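Long-range contacts in thioredoxin reductase (Clostridium acetobutylicum ATCC 824, PDB 6GNA), which probably reduces thioredoxin with electrons from ferredoxin, passed through its bound FAD and a redox disulfide, without using a pyridine nucleotide: residues Val82-Ile87 with Phe94-Ser99; Leu110-Glu115 with Gly238-Asn243; Pro231-Glu236 with Thr248-Cys253. One frame throughout, in Å; residues are numbered along the deposited sequence. Where two conformers were deposited one is given.

Interaction 1 (Val82-Ile87 with Phe94-Ser99). With FAD (flavin-adenine dinucleotide), chain B.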
loop_
_atom_site.group_PDB
_atom_site.type_symbol
_atom_site.label_atom_id
_atom_site.label_comp_id
_atom_site.label_asym_id
_atom_site.label_seq_id
_atom_site.Cartn_x
_atom_site.Cartn_y
_atom_site.Cartn_z
ATOM N N VAL A 82 -6.194 -21.289 14.013
ATOM C CA VAL A 82 -7.629 -21.519 14.138
ATOM C C VAL A 82 -8.346 -20.684 13.090
ATOM O O VAL A 82 -7.837 -19.669 12.610
ATOM C CB VAL A 82 -8.216 -21.212 15.537
ATOM C CG1 VAL A 82 -7.560 -22.074 16.598
ATOM C CG2 VAL A 82 -8.085 -19.730 15.885
ATOM N N LYS A 83 -9.553 -21.119 12.754
ATOM C CA LYS A 83 -10.424 -20.389 11.843
ATOM C C LYS A 83 -11.292 -19.424 12.636
ATOM O O LYS A 83 -11.956 -19.817 13.593
ATOM C CB LYS A 83 -11.318 -21.345 11.045
ATOM C CG LYS A 83 -12.300 -20.639 10.101
ATOM C CD LYS A 83 -13.150 -21.621 9.296
ATOM C CE LYS A 83 -14.090 -20.877 8.347
ATOM N NZ LYS A 83 -14.998 -21.836 7.641
ATOM N N VAL A 84 -11.286 -18.159 12.245
ATOM C CA VAL A 84 -12.197 -17.196 12.850
ATOM C C VAL A 84 -13.560 -17.301 12.173
ATOM O O VAL A 84 -13.664 -17.165 10.948
ATOM C CB VAL A 84 -11.648 -15.764 12.755
ATOM C CG1 VAL A 84 -12.664 -14.767 13.323
ATOM C CG2 VAL A 84 -10.319 -15.672 13.508
ATOM N N ASN A 85 -14.599 -17.532 12.970
ATOM C CA ASN A 85 -15.958 -17.702 12.459
ATOM C C ASN A 85 -16.808 -16.448 12.526
ATOM O O ASN A 85 -17.630 -16.218 11.629
ATOM C CB ASN A 85 -16.680 -18.823 13.219
ATOM C CG ASN A 85 -16.142 -20.158 12.869
ATOM O OD1 ASN A 85 -15.863 -20.436 11.704
ATOM N ND2 ASN A 85 -15.973 -21.003 13.870
ATOM N N ASN A 86 -16.654 -15.613 13.555
ATOM C CA ASN A 86 -17.491 -14.432 13.686
ATOM C C ASN A 86 -16.757 -13.430 14.545
ATOM O O ASN A 86 -16.025 -13.798 15.468
ATOM C CB ASN A 86 -18.861 -14.741 14.307
ATOM C CG ASN A 86 -19.774 -15.474 13.355
ATOM O OD1 ASN A 86 -20.036 -16.661 13.521
ATOM N ND2 ASN A 86 -20.252 -14.769 12.335
ATOM N N ILE A 87 -16.947 -12.161 14.203
ATOM C CA ILE A 87 -16.377 -11.040 14.932
ATOM C C ILE A 87 -17.518 -10.092 15.203
ATOM O O ILE A 87 -18.147 -9.585 14.264
ATOM C CB ILE A 87 -15.271 -10.339 14.130
ATOM C CG1 ILE A 87 -14.167 -11.347 13.830
ATOM C CG2 ILE A 87 -14.723 -9.129 14.903
ATOM C CD1 ILE A 87 -13.174 -10.849 12.853
ATOM N N PHE A 94 -14.161 -6.051 20.392
ATOM C CA PHE A 94 -14.650 -7.077 19.491
ATOM C C PHE A 94 -14.559 -8.420 20.181
ATOM O O PHE A 94 -13.532 -8.746 20.782
ATOM C CB PHE A 94 -13.835 -7.075 18.202
ATOM C CG PHE A 94 -13.887 -5.759 17.471
ATOM C CD1 PHE A 94 -13.019 -4.736 17.796
ATOM C CD2 PHE A 94 -14.829 -5.548 16.478
ATOM C CE1 PHE A 94 -13.083 -3.522 17.132
ATOM C CE2 PHE A 94 -14.903 -4.328 15.820
ATOM C CZ PHE A 94 -14.025 -3.328 16.142
ATOM N N SER A 95 -15.640 -9.183 20.098
ATOM C CA SER A 95 -15.651 -10.571 20.524
ATOM C C SER A 95 -15.376 -11.436 19.302
ATOM O O SER A 95 -16.051 -11.313 18.277
ATOM C CB SER A 95 -17.019 -10.902 21.111
ATOM O OG SER A 95 -17.021 -12.168 21.735
ATOM N N ILE A 96 -14.386 -12.309 19.412
ATOM C CA ILE A 96 -13.869 -13.058 18.271
ATOM C C ILE A 96 -14.114 -14.532 18.537
ATOM O O ILE A 96 -13.483 -15.118 19.427
ATOM C CB ILE A 96 -12.386 -12.779 18.039
ATOM C CG1 ILE A 96 -12.185 -11.294 17.740
ATOM C CG2 ILE A 96 -11.855 -13.640 16.888
ATOM C CD1 ILE A 96 -10.743 -10.868 17.698
ATOM N N MET A 97 -15.007 -15.139 17.754
ATOM C CA MET A 97 -15.371 -16.543 17.896
ATOM C C MET A 97 -14.605 -17.345 16.865
ATOM O O MET A 97 -14.626 -17.011 15.677
ATOM C CB MET A 97 -16.860 -16.757 17.614
ATOM C CG MET A 97 -17.799 -15.856 18.349
ATOM S SD MET A 97 -17.734 -16.155 20.105
ATOM C CE MET A 97 -17.261 -14.526 20.606
ATOM N N THR A 98 -13.982 -18.427 17.301
ATOM C CA THR A 98 -13.140 -19.224 16.420
ATOM C C THR A 98 -13.545 -20.691 16.496
ATOM O O THR A 98 -14.405 -21.100 17.287
ATOM C CB THR A 98 -11.650 -19.074 16.760
ATOM O OG1 THR A 98 -11.327 -19.927 17.863
ATOM C CG2 THR A 98 -11.296 -17.661 17.141
ATOM N N SER A 99 -12.904 -21.488 15.645
ATOM C CA SER A 99 -13.087 -22.929 15.662
ATOM C C SER A 99 -12.610 -23.564 16.961
ATOM O O SER A 99 -12.889 -24.752 17.182
ATOM C CB SER A 99 -12.345 -23.541 14.476
ATOM O OG SER A 99 -10.970 -23.146 14.453
HETATM P PA FAD B . -4.150 -14.095 1.313
HETATM O O1A FAD B . -2.788 -14.205 0.675
HETATM O O2A FAD B . -5.307 -14.860 0.718
HETATM O O5B FAD B . -4.025 -14.501 2.863
HETATM C C5B FAD B . -5.177 -14.901 3.594
HETATM C C4B FAD B . -4.779 -15.853 4.710
HETATM O O4B FAD B . -5.624 -15.646 5.843
HETATM C C3B FAD B . -4.944 -17.301 4.279
HETATM O O3B FAD B . -3.834 -18.086 4.718
HETATM C C2B FAD B . -6.214 -17.755 4.961
HETATM O O2B FAD B . -6.179 -19.141 5.309
HETATM C C1B FAD B . -6.283 -16.865 6.190
HETATM N N9A FAD B . -7.687 -16.608 6.576
HETATM C C8A FAD B . -8.645 -16.074 5.796
HETATM N N7A FAD B . -9.816 -15.985 6.476
HETATM C C5A FAD B . -9.609 -16.472 7.711
HETATM C C6A FAD B . -10.417 -16.673 8.933
HETATM N N6A FAD B . -11.724 -16.323 8.970
HETATM N N1A FAD B . -9.805 -17.215 10.006
HETATM C C2A FAD B . -8.507 -17.570 9.993
HETATM N N3A FAD B . -7.718 -17.414 8.916
HETATM C C4A FAD B . -8.203 -16.883 7.771
HETATM N N1 FAD B . 0.479 -11.091 -6.579
HETATM C C2 FAD B . 1.556 -10.370 -6.979
HETATM O O2 FAD B . 1.661 -9.187 -6.593
HETATM N N3 FAD B . 2.517 -10.870 -7.775
HETATM C C4 FAD B . 2.475 -12.129 -8.229
HETATM O O4 FAD B . 3.380 -12.572 -8.967
HETATM C C4X FAD B . 1.330 -12.986 -7.839
HETATM N N5 FAD B . 1.221 -14.264 -8.258
HETATM C C5X FAD B . 0.167 -15.025 -7.887
HETATM C C6 FAD B . 0.078 -16.338 -8.332
HETATM C C7 FAD B . -1.000 -17.130 -7.957
HETATM C C7M FAD B . -1.097 -18.553 -8.441
HETATM C C8 FAD B . -2.061 -16.573 -7.078
HETATM C C8M FAD B . -3.231 -17.428 -6.670
HETATM C C9 FAD B . -1.973 -15.262 -6.632
HETATM C C9A FAD B . -0.897 -14.467 -7.004
HETATM N N10 FAD B . -0.808 -13.131 -6.565
HETATM C C10 FAD B . 0.312 -12.376 -6.955
HETATM C "C1'" FAD B . -1.832 -12.556 -5.687
HETATM C "C2'" FAD B . -1.305 -12.473 -4.264
HETATM O "O2'" FAD B . -1.028 -13.800 -3.809
HETATM C "C3'" FAD B . -2.331 -11.823 -3.345
HETATM O "O3'" FAD B . -2.587 -10.484 -3.775
HETATM C "C4'" FAD B . -1.838 -11.805 -1.906
HETATM O "O4'" FAD B . -1.586 -13.146 -1.470
HETATM C "C5'" FAD B . -2.859 -11.140 -0.993
HETATM O "O5'" FAD B . -2.564 -11.506 0.348
HETATM P P FAD B . -3.614 -11.279 1.540
HETATM O O1P FAD B . -2.868 -11.389 2.846
HETATM O O2P FAD B . -4.472 -10.068 1.274
HETATM O O3P FAD B . -4.600 -12.547 1.385
HETATM O O HOH W 1 -17.373 -20.145 16.425
#

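Interaction 2 (Leu110-Glu115 with Gly238-Asn243). With FAD (flavin-adenine dinucleotide), chain B.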
loop_
_atom_site.group_PDB
_atom_site.type_symbol
_atom_site.label_atom_id
_atom_site.label_comp_id
_atom_site.label_asym_id
_atom_site.label_seq_id
_atom_site.Cartn_x
_atom_site.Cartn_y
_atom_site.Cartn_z
ATOM N N LEU A 110 -8.873 -6.882 9.590
ATOM C CA LEU A 110 -9.343 -7.941 8.707
ATOM C C LEU A 110 -8.342 -8.100 7.575
ATOM O O LEU A 110 -8.071 -7.148 6.843
ATOM C CB LEU A 110 -10.711 -7.544 8.144
ATOM C CG LEU A 110 -11.801 -7.254 9.183
ATOM C CD1 LEU A 110 -13.074 -6.806 8.528
ATOM C CD2 LEU A 110 -12.063 -8.515 10.020
ATOM N N ALA A 111 -7.890 -9.321 7.372
ATOM C CA ALA A 111 -6.844 -9.609 6.394
ATOM C C ALA A 111 -7.077 -10.978 5.788
ATOM O O ALA A 111 -6.144 -11.761 5.589
ATOM C CB ALA A 111 -5.445 -9.474 7.001
ATOM N N MET A 112 -8.342 -11.274 5.472
ATOM C CA MET A 112 -8.745 -12.627 5.123
ATOM C C MET A 112 -8.451 -13.001 3.680
ATOM O O MET A 112 -8.691 -14.156 3.299
ATOM C CB MET A 112 -10.255 -12.815 5.339
ATOM C CG MET A 112 -10.736 -12.714 6.767
ATOM S SD MET A 112 -11.087 -11.053 7.292
ATOM C CE MET A 112 -12.512 -10.633 6.268
ATOM N N GLY A 113 -8.023 -12.042 2.870
ATOM C CA GLY A 113 -7.798 -12.306 1.461
ATOM C C GLY A 113 -9.138 -12.249 0.739
ATOM O O GLY A 113 -10.154 -11.878 1.329
ATOM N N MET A 114 -9.160 -12.614 -0.537
ATOM C CA MET A 114 -10.407 -12.604 -1.296
ATOM C C MET A 114 -10.710 -13.994 -1.840
ATOM O O MET A 114 -9.855 -14.609 -2.474
ATOM C CB MET A 114 -10.312 -11.605 -2.451
ATOM C CG MET A 114 -11.523 -11.601 -3.371
ATOM S SD MET A 114 -13.013 -10.985 -2.564
ATOM C CE MET A 114 -12.563 -9.273 -2.293
ATOM N N GLU A 115 -11.922 -14.493 -1.606
ATOM C CA GLU A 115 -12.285 -15.813 -2.105
ATOM C C GLU A 115 -12.461 -15.751 -3.617
ATOM O O GLU A 115 -13.133 -14.859 -4.133
ATOM C CB GLU A 115 -13.576 -16.295 -1.445
ATOM C CG GLU A 115 -14.046 -17.655 -1.933
ATOM C CD GLU A 115 -13.033 -18.749 -1.669
ATOM O OE1 GLU A 115 -12.408 -18.737 -0.587
ATOM O OE2 GLU A 115 -12.862 -19.625 -2.543
ATOM N N GLY A 238 -18.507 -7.438 -2.985
ATOM C CA GLY A 238 -17.671 -8.410 -2.311
ATOM C C GLY A 238 -16.391 -7.858 -1.731
ATOM O O GLY A 238 -15.580 -8.638 -1.209
ATOM N N HIS A 239 -16.165 -6.549 -1.811
ATOM C CA HIS A 239 -14.947 -5.928 -1.303
ATOM C C HIS A 239 -15.291 -5.133 -0.062
ATOM O O HIS A 239 -16.301 -4.417 -0.039
ATOM C CB HIS A 239 -14.340 -4.925 -2.292
ATOM C CG HIS A 239 -14.237 -5.425 -3.694
ATOM N ND1 HIS A 239 -13.524 -6.553 -4.034
ATOM C CD2 HIS A 239 -14.729 -4.927 -4.852
ATOM C CE1 HIS A 239 -13.597 -6.739 -5.340
ATOM N NE2 HIS A 239 -14.320 -5.764 -5.860
ATOM N N ILE A 240 -14.495 -5.306 0.998
ATOM C CA ILE A 240 -14.644 -4.470 2.186
ATOM C C ILE A 240 -14.181 -3.062 1.849
ATOM O O ILE A 240 -13.053 -2.856 1.392
ATOM C CB ILE A 240 -13.839 -5.037 3.366
ATOM C CG1 ILE A 240 -14.253 -6.483 3.690
ATOM C CG2 ILE A 240 -13.982 -4.124 4.582
ATOM C CD1 ILE A 240 -13.341 -7.183 4.704
ATOM N N LYS A 241 -15.043 -2.080 2.083
ATOM C CA LYS A 241 -14.736 -0.706 1.727
ATOM C C LYS A 241 -13.972 -0.020 2.853
ATOM O O LYS A 241 -14.406 -0.029 4.009
ATOM C CB LYS A 241 -16.023 0.027 1.395
ATOM C CG LYS A 241 -16.646 -0.473 0.099
ATOM C CD LYS A 241 -15.831 -0.011 -1.100
ATOM C CE LYS A 241 -16.409 -0.516 -2.411
ATOM N NZ LYS A 241 -15.602 -0.116 -3.597
ATOM N N VAL A 242 -12.806 0.533 2.516
ATOM C CA VAL A 242 -11.952 1.216 3.476
ATOM C C VAL A 242 -11.572 2.591 2.948
ATOM O O VAL A 242 -11.615 2.867 1.744
ATOM C CB VAL A 242 -10.670 0.433 3.836
ATOM C CG1 VAL A 242 -11.005 -0.913 4.473
ATOM C CG2 VAL A 242 -9.773 0.225 2.610
ATOM N N ASN A 243 -11.199 3.456 3.884
ATOM C CA ASN A 243 -10.655 4.761 3.548
ATOM C C ASN A 243 -9.123 4.709 3.540
ATOM O O ASN A 243 -8.498 3.644 3.601
ATOM C CB ASN A 243 -11.240 5.810 4.493
ATOM C CG ASN A 243 -10.761 5.658 5.925
ATOM O OD1 ASN A 243 -9.829 4.903 6.227
ATOM N ND2 ASN A 243 -11.394 6.389 6.822
HETATM P PA FAD B . -4.150 -14.095 1.313
HETATM O O1A FAD B . -2.788 -14.205 0.675
HETATM O O2A FAD B . -5.307 -14.860 0.718
HETATM O O5B FAD B . -4.025 -14.501 2.863
HETATM C C5B FAD B . -5.177 -14.901 3.594
HETATM C C4B FAD B . -4.779 -15.853 4.710
HETATM O O4B FAD B . -5.624 -15.646 5.843
HETATM C C3B FAD B . -4.944 -17.301 4.279
HETATM O O3B FAD B . -3.834 -18.086 4.718
HETATM C C2B FAD B . -6.214 -17.755 4.961
HETATM O O2B FAD B . -6.179 -19.141 5.309
HETATM C C1B FAD B . -6.283 -16.865 6.190
HETATM N N9A FAD B . -7.687 -16.608 6.576
HETATM C C8A FAD B . -8.645 -16.074 5.796
HETATM N N7A FAD B . -9.816 -15.985 6.476
HETATM C C5A FAD B . -9.609 -16.472 7.711
HETATM C C6A FAD B . -10.417 -16.673 8.933
HETATM N N6A FAD B . -11.724 -16.323 8.970
HETATM N N1A FAD B . -9.805 -17.215 10.006
HETATM C C2A FAD B . -8.507 -17.570 9.993
HETATM N N3A FAD B . -7.718 -17.414 8.916
HETATM C C4A FAD B . -8.203 -16.883 7.771
HETATM N N1 FAD B . 0.479 -11.091 -6.579
HETATM C C2 FAD B . 1.556 -10.370 -6.979
HETATM O O2 FAD B . 1.661 -9.187 -6.593
HETATM N N3 FAD B . 2.517 -10.870 -7.775
HETATM C C4 FAD B . 2.475 -12.129 -8.229
HETATM O O4 FAD B . 3.380 -12.572 -8.967
HETATM C C4X FAD B . 1.330 -12.986 -7.839
HETATM N N5 FAD B . 1.221 -14.264 -8.258
HETATM C C5X FAD B . 0.167 -15.025 -7.887
HETATM C C6 FAD B . 0.078 -16.338 -8.332
HETATM C C7 FAD B . -1.000 -17.130 -7.957
HETATM C C7M FAD B . -1.097 -18.553 -8.441
HETATM C C8 FAD B . -2.061 -16.573 -7.078
HETATM C C8M FAD B . -3.231 -17.428 -6.670
HETATM C C9 FAD B . -1.973 -15.262 -6.632
HETATM C C9A FAD B . -0.897 -14.467 -7.004
HETATM N N10 FAD B . -0.808 -13.131 -6.565
HETATM C C10 FAD B . 0.312 -12.376 -6.955
HETATM C "C1'" FAD B . -1.832 -12.556 -5.687
HETATM C "C2'" FAD B . -1.305 -12.473 -4.264
HETATM O "O2'" FAD B . -1.028 -13.800 -3.809
HETATM C "C3'" FAD B . -2.331 -11.823 -3.345
HETATM O "O3'" FAD B . -2.587 -10.484 -3.775
HETATM C "C4'" FAD B . -1.838 -11.805 -1.906
HETATM O "O4'" FAD B . -1.586 -13.146 -1.470
HETATM C "C5'" FAD B . -2.859 -11.140 -0.993
HETATM O "O5'" FAD B . -2.564 -11.506 0.348
HETATM P P FAD B . -3.614 -11.279 1.540
HETATM O O1P FAD B . -2.868 -11.389 2.846
HETATM O O2P FAD B . -4.472 -10.068 1.274
HETATM O O3P FAD B . -4.600 -12.547 1.385
#

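Interaction 3 (Pro231-Glu236 with Thr248-Cys253)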
loop_
_atom_site.group_PDB
_atom_site.type_symbol
_atom_site.label_atom_id
_atom_site.label_comp_id
_atom_site.label_asym_id
_atom_site.label_seq_id
_atom_site.Cartn_x
_atom_site.Cartn_y
_atom_site.Cartn_z
ATOM N N PRO A 231 -20.858 -9.116 11.235
ATOM C CA PRO A 231 -22.172 -8.502 11.054
ATOM C C PRO A 231 -22.107 -6.987 11.161
ATOM O O PRO A 231 -21.471 -6.429 12.061
ATOM C CB PRO A 231 -23.000 -9.106 12.192
ATOM C CG PRO A 231 -22.372 -10.410 12.441
ATOM C CD PRO A 231 -20.900 -10.197 12.230
ATOM N N GLY A 232 -22.761 -6.316 10.208
ATOM C CA GLY A 232 -22.792 -4.871 10.160
ATOM C C GLY A 232 -21.690 -4.252 9.329
ATOM O O GLY A 232 -21.687 -3.031 9.133
ATOM N N LEU A 233 -20.747 -5.049 8.846
ATOM C CA LEU A 233 -19.637 -4.520 8.074
ATOM C C LEU A 233 -20.127 -4.091 6.695
ATOM O O LEU A 233 -20.909 -4.796 6.053
ATOM C CB LEU A 233 -18.568 -5.602 7.932
ATOM C CG LEU A 233 -17.305 -5.203 7.172
ATOM C CD1 LEU A 233 -16.503 -4.173 7.927
ATOM C CD2 LEU A 233 -16.448 -6.439 6.953
ATOM N N TYR A 234 -19.635 -2.942 6.232
ATOM C CA TYR A 234 -20.019 -2.403 4.933
ATOM C C TYR A 234 -19.122 -2.973 3.831
ATOM O O TYR A 234 -17.896 -2.788 3.841
ATOM C CB TYR A 234 -19.942 -0.875 4.943
ATOM C CG TYR A 234 -20.194 -0.265 3.592
ATOM C CD1 TYR A 234 -21.395 -0.459 2.931
ATOM C CD2 TYR A 234 -19.203 0.487 2.965
ATOM C CE1 TYR A 234 -21.630 0.108 1.693
ATOM C CE2 TYR A 234 -19.437 1.078 1.741
ATOM C CZ TYR A 234 -20.617 0.854 1.094
ATOM O OH TYR A 234 -20.842 1.439 -0.134
ATOM N N VAL A 235 -19.747 -3.685 2.901
ATOM C CA VAL A 235 -19.107 -4.368 1.793
ATOM C C VAL A 235 -19.846 -3.937 0.543
ATOM O O VAL A 235 -21.066 -3.729 0.575
ATOM C CB VAL A 235 -19.208 -5.898 1.981
ATOM C CG1 VAL A 235 -18.588 -6.657 0.824
ATOM C CG2 VAL A 235 -18.565 -6.321 3.281
ATOM N N GLU A 236 -19.124 -3.782 -0.547
ATOM C CA GLU A 236 -19.732 -3.499 -1.831
ATOM C C GLU A 236 -18.970 -4.291 -2.880
ATOM O O GLU A 236 -17.738 -4.238 -2.929
ATOM C CB GLU A 236 -19.680 -1.997 -2.128
ATOM C CG GLU A 236 -20.202 -1.608 -3.491
ATOM C CD GLU A 236 -20.193 -0.098 -3.704
ATOM O OE1 GLU A 236 -21.198 0.432 -4.217
ATOM O OE2 GLU A 236 -19.187 0.546 -3.337
ATOM N N THR A 248 -12.665 0.620 8.222
ATOM C CA THR A 248 -13.964 0.223 7.696
ATOM C C THR A 248 -15.037 1.129 8.293
ATOM O O THR A 248 -14.732 2.096 8.996
ATOM C CB THR A 248 -14.275 -1.228 8.077
ATOM O OG1 THR A 248 -14.598 -1.293 9.475
ATOM C CG2 THR A 248 -13.109 -2.181 7.752
ATOM N N ASN A 249 -16.311 0.804 8.043
ATOM C CA ASN A 249 -17.420 1.538 8.650
ATOM C C ASN A 249 -17.545 1.286 10.150
ATOM O O ASN A 249 -18.291 2.004 10.818
ATOM C CB ASN A 249 -18.756 1.189 7.975
ATOM C CG ASN A 249 -19.190 -0.227 8.231
ATOM O OD1 ASN A 249 -18.381 -1.146 8.109
ATOM N ND2 ASN A 249 -20.446 -0.429 8.587
ATOM N N ILE A 250 -16.846 0.296 10.695
ATOM C CA ILE A 250 -16.958 -0.074 12.101
ATOM C C ILE A 250 -15.753 0.488 12.840
ATOM O O ILE A 250 -14.612 0.128 12.535
ATOM C CB ILE A 250 -17.067 -1.599 12.267
ATOM C CG1 ILE A 250 -18.372 -2.118 11.640
ATOM C CG2 ILE A 250 -17.009 -2.003 13.750
ATOM C CD1 ILE A 250 -18.472 -3.644 11.585
ATOM N N ASP A 251 -15.986 1.375 13.807
ATOM C CA ASP A 251 -14.874 1.986 14.527
ATOM C C ASP A 251 -14.008 0.905 15.169
ATOM O O ASP A 251 -14.517 -0.031 15.788
ATOM C CB ASP A 251 -15.409 2.933 15.603
ATOM C CG ASP A 251 -14.306 3.709 16.303
ATOM O OD1 ASP A 251 -13.453 4.299 15.606
ATOM O OD2 ASP A 251 -14.297 3.735 17.551
ATOM N N GLY A 252 -12.694 1.042 15.030
ATOM C CA GLY A 252 -11.764 0.072 15.576
ATOM C C GLY A 252 -11.526 -1.154 14.718
ATOM O O GLY A 252 -10.717 -2.000 15.102
ATOM N N CYS A 253 -12.216 -1.270 13.589
ATOM C CA CYS A 253 -12.072 -2.386 12.673
ATOM C C CYS A 253 -11.506 -1.855 11.367
ATOM O O CYS A 253 -12.114 -0.977 10.737
ATOM C CB CYS A 253 -13.428 -3.037 12.434
ATOM S SG CYS A 253 -13.359 -4.520 11.408
HETATM O O HOH W 2 -16.406 -0.981 5.472
#

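Interaction 1 (Val82-Ile87 with Phe94-Ser99)
V84 and I96 meet on the face of a beta hairpin that carries V84, I87 and I96, against strand 9-12. CG1 of V84 lies 3.8 Å from CG2 of I96. Strands 84-89 and 94-98 of the FAD domain form the hairpin. Further along the same face, CG2 of I87 lies 3.9 Å from CD2 of the F94 ring. I12 of strand 9-12 packs on V84 and I87. At the other end, CG2 of V82 rests against CB of T98. The backbone pairing is antiparallel, but a classic bulge sets two residues, N85 and N86, opposite the single residue M97. M97 O takes a short bond from N85 N in its carbonyl plane and a longer one from N86 N, tilted 20° from that plane. M97 N returns a bond to N86 O. N85 ND2 donates to a water, which donates in turn to T98 O. V84 N donates to FAD N1A at 2.8 Å and V84 O accepts from FAD N6A at 2.9 Å, so the backbone of V84 meets this adenine edge with one donor and one acceptor. At the polar edge, S99 N donates to K83 O at 2.8 Å. A chi1 of 54° turns S99 OG toward K83 N, which donates to it at 3.0 Å.

Interaction 2 (Leu110-Glu115 with Gly238-Asn243)
CD1 of I240 meets CD1 of L110 and CE of M112, each at 3.9 Å, where the loop leaving strand 108-110 of the parallel FAD-domain sheet passes the short strand 239-240. These contacts are apolar, and both side chains cross I240 at about a right angle. M112 reaches it through a chain bent at chi2 and chi3 (86° and 67°). L229 and P226 of helix 226-229 border this cluster, on M112 and I240 respectively. The cofactor contacts come from the same loop. CB and CG of M112 stand above the plane of the adenine but outside its ring, next to N7A, with CG 3.4 Å from FAD N7A. M112 O is 3.1 Å from FAD C8A. G113 CA comes within 3.2 Å of FAD O3P, the oxygen that bridges the two phosphates. G113 has a positive phi, and its bare CA lies against the diphosphate. The last group is a methyl against polar atoms. CE of M114 lies 3.3 Å from G238 O. The same methyl sits at the edge of the H239 ring, near its plane, with M114 CE 3.4 Å from H239 ND1.

Interaction 3 (Pro231-Glu236 with Thr248-Cys253)
N249 joins its loop to the 231-236 segment by using both ends of its side-chain amide on the backbone of G232 and Y234. Its CB points toward that segment and lies 3.9 Å from CB of Y234. CG is set between the backbone N and the carbonyl carbon (chi1 68°), which brings it to 3.4 Å from CB of Y234. OD1 accepts from Y234 N at 2.9 Å, but the donor stands above the carbonyl plane, 53° out of it, so no lone pair is used directly. OD1 also touches CD1 of L233. ND2 donates to G232 O at 2.9 Å in a nearly straight bond of 171°, with the acceptor in the amide plane. The two bonds fix the rotation of the amide. A water accepts from N249 N and lies within bonding distance of Y234 O, to which it may donate.

Beside these bonds, the aliphatic tips of L233 and I250 fill the contact. CD1 of L233 meets CB of T248 at 3.7 Å, and CD1 of I250 lies 3.8 Å from CA of L233. L110 of strand 108-110 also packs on L233.

Within the 248-253 loop, T248 OG1 accepts from I250 N and donates to C253 O. The arrangement is an ST turn at T248, followed by a type II beta turn from I250 to C253 that leads into strand 253-255.

In the fold
Interaction 1 is buried, interaction 2 partly so, and interaction 3 lies at the surface. Their chemistry follows. The hairpin of interaction 1 is held mainly by backbone bonds, interaction 2 by apolar and methyl contacts, and interaction 3 by a side-chain amide bonded to backbone. Interactions 1 and 2 both touch FAD, the first at the adenine edge and the second at the adenine and diphosphate. Interactions 2 and 3 share the two-stranded sheet of 235-236 and 239-240. L110 links all three: CD2 lies 3.8 Å from CD1 of I87, and CD1 lies 3.7 Å from CD2 of L233. The F94 ring packs against the backbone of D251, G252 and C253 in the 250-253 turn, joining interaction 1 to interaction 3.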